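Local coordinates for protein pyocin S5 (Pseudomonas aeruginosa PAO1, PDB 6THK) that is a bacteriocin imported into Pseudomonas aeruginosa, where it probably forms channels that depolarize the cytoplasmic membrane, at residues 237-242 / 302-307. The protein carries 1 engineered substitution. Residues are numbered along the deposited sequence; the frame is centred on the assembly and turned at random.
Sequences PEQWLE and ETTRRR
Leu241 is directed toward the facing helix and fills the tight part of this contact. Its CD1 lies 3.7 Å from Arg306 CG and 3.8 Å from Glu302 CG, while CB runs past Thr303 OG1, a hydroxyl hydrogen-bonded to the carbonyl of Leu299 one turn back. One turn earlier, Pro237 sets CB over one face of the Arg306 guanidinium, toward its rim and 3.6 Å from NE, and CG 3.6 Å from NH1. A bend at chi2 (-70°) swings this arginine across the proline, and on the side away from the ring lies Arg305 NE. Glu302 has CG anti to its backbone N (chi1 -178°), which sets that methylene against Leu241 while its carboxylate pairs with both arginines: a weak hydrogen bond from Arg306 NE, and a purely electrostatic pair with Arg305.

The opposite flank is looser in its polar contacts. Extended chains of Glu238 and Arg307 cross at about a right angle: Glu238 OE1 lies 3.5 Å from the Arg307 CG methylene, but the charges meet only in a long salt bridge, 3.8 Å from OE2 to NE, the carboxylate and guanidinium planes 77° apart. Water 1 accepts a bond from Arg307 NH2 at 2.7 Å; its approach to Glu238 OE2 is implausibly short and doubtful. Thr303 CG2 backs one face of the Arg307 guanidinium.

The two segments run nearly antiparallel, their axes 9.9 Å apart, where a coiled coil is predicted to begin on helix 237-267. Here its first turns pack against the middle of the long helix 272-338, which runs on to the helices that follow, beginning with 340-353.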
# COMPACT_ATOMS: atom_id res chain seq x y z
N PRO A 237 -10.53 2.57 14.01
CA PRO A 237 -9.93 1.79 12.92
C PRO A 237 -10.62 2.00 11.56
O PRO A 237 -9.97 1.88 10.54
CB PRO A 237 -10.09 0.36 13.40
CG PRO A 237 -10.04 0.48 14.88
CD PRO A 237 -10.77 1.75 15.20
N GLU A 238 -11.91 2.34 11.56
CA GLU A 238 -12.63 2.56 10.31
C GLU A 238 -12.19 3.85 9.63
O GLU A 238 -12.26 3.98 8.41
CB GLU A 238 -14.14 2.61 10.57
CG GLU A 238 -14.90 1.40 10.07
CD GLU A 238 -16.40 1.63 10.08
OE1 GLU A 238 -17.11 0.97 10.87
OE2 GLU A 238 -16.88 2.47 9.30
N GLN A 239 -11.76 4.82 10.43
CA GLN A 239 -11.28 6.11 9.95
C GLN A 239 -9.92 5.99 9.25
O GLN A 239 -9.77 6.54 8.15
CB GLN A 239 -11.19 7.13 11.09
CG GLN A 239 -12.52 7.77 11.46
CD GLN A 239 -12.38 8.58 12.72
OE1 GLN A 239 -11.84 9.69 12.72
NE2 GLN A 239 -12.83 8.03 13.84
N TRP A 240 -8.93 5.29 9.88
CA TRP A 240 -7.61 5.15 9.28
C TRP A 240 -7.62 4.14 8.13
O TRP A 240 -6.81 4.28 7.22
CB TRP A 240 -6.48 4.90 10.30
CG TRP A 240 -6.33 3.52 10.87
CD1 TRP A 240 -5.97 2.39 10.19
CD2 TRP A 240 -6.35 3.17 12.26
NE1 TRP A 240 -5.87 1.33 11.07
CE2 TRP A 240 -6.09 1.78 12.35
CE3 TRP A 240 -6.61 3.89 13.45
CZ2 TRP A 240 -6.07 1.10 13.57
CZ3 TRP A 240 -6.58 3.21 14.66
CH2 TRP A 240 -6.32 1.83 14.71
N LEU A 241 -8.58 3.22 8.13
CA LEU A 241 -8.71 2.27 7.04
C LEU A 241 -9.22 3.02 5.81
O LEU A 241 -8.78 2.77 4.71
CB LEU A 241 -9.66 1.14 7.41
CG LEU A 241 -9.02 -0.04 8.14
CD1 LEU A 241 -10.08 -0.93 8.76
CD2 LEU A 241 -8.12 -0.83 7.22
N GLU A 242 -10.17 3.92 6.02
CA GLU A 242 -10.72 4.75 4.94
C GLU A 242 -9.60 5.57 4.26
O GLU A 242 -9.52 5.60 3.04
CB GLU A 242 -11.82 5.68 5.47
CG GLU A 242 -13.23 5.17 5.22
CD GLU A 242 -14.33 6.19 5.44
OE1 GLU A 242 -15.33 5.85 6.12
OE2 GLU A 242 -14.21 7.32 4.91
N GLU A 302 -10.46 -6.16 5.85
CA GLU A 302 -10.31 -5.61 7.18
C GLU A 302 -11.40 -4.58 7.46
O GLU A 302 -11.92 -4.51 8.56
CB GLU A 302 -8.92 -4.99 7.32
CG GLU A 302 -8.61 -4.41 8.69
CD GLU A 302 -8.71 -5.43 9.80
OE1 GLU A 302 -9.69 -5.37 10.57
OE2 GLU A 302 -7.82 -6.28 9.91
N THR A 303 -11.74 -3.78 6.46
CA THR A 303 -12.79 -2.79 6.63
C THR A 303 -14.11 -3.48 6.91
O THR A 303 -14.87 -3.05 7.77
CB THR A 303 -12.93 -1.89 5.39
OG1 THR A 303 -11.76 -1.08 5.24
CG2 THR A 303 -14.12 -0.98 5.54
N THR A 304 -14.38 -4.56 6.19
CA THR A 304 -15.59 -5.33 6.37
C THR A 304 -15.64 -5.93 7.76
O THR A 304 -16.68 -5.98 8.39
CB THR A 304 -15.69 -6.46 5.34
OG1 THR A 304 -15.90 -5.90 4.04
CG2 THR A 304 -16.83 -7.38 5.67
N ARG A 305 -14.50 -6.42 8.24
CA ARG A 305 -14.43 -7.00 9.57
C ARG A 305 -14.76 -5.94 10.61
O ARG A 305 -15.50 -6.20 11.55
CB ARG A 305 -13.05 -7.60 9.83
CG ARG A 305 -12.54 -7.41 11.26
CD ARG A 305 -11.18 -8.06 11.49
NE ARG A 305 -10.46 -7.45 12.59
CZ ARG A 305 -9.15 -7.60 12.82
NH1 ARG A 305 -8.42 -8.34 12.01
NH2 ARG A 305 -8.58 -7.00 13.85
N ARG A 306 -14.21 -4.75 10.43
CA ARG A 306 -14.44 -3.65 11.35
C ARG A 306 -15.88 -3.18 11.37
O ARG A 306 -16.43 -2.91 12.42
CB ARG A 306 -13.53 -2.47 11.01
CG ARG A 306 -12.05 -2.72 11.28
CD ARG A 306 -11.77 -2.79 12.76
NE ARG A 306 -10.39 -3.16 13.04
CZ ARG A 306 -9.89 -3.29 14.26
NH1 ARG A 306 -10.65 -3.09 15.32
NH2 ARG A 306 -8.62 -3.63 14.42
N ARG A 307 -16.49 -3.09 10.20
CA ARG A 307 -17.87 -2.65 10.09
C ARG A 307 -18.83 -3.62 10.75
O ARG A 307 -19.78 -3.22 11.40
CB ARG A 307 -18.25 -2.43 8.63
CG ARG A 307 -17.96 -1.03 8.14
CD ARG A 307 -17.80 -0.95 6.64
NE ARG A 307 -17.29 0.34 6.22
CZ ARG A 307 -17.22 0.76 4.97
NH1 ARG A 307 -17.63 -0.01 3.98
NH2 ARG A 307 -16.73 1.96 4.70
O HOH W 1 -15.79 2.65 7.12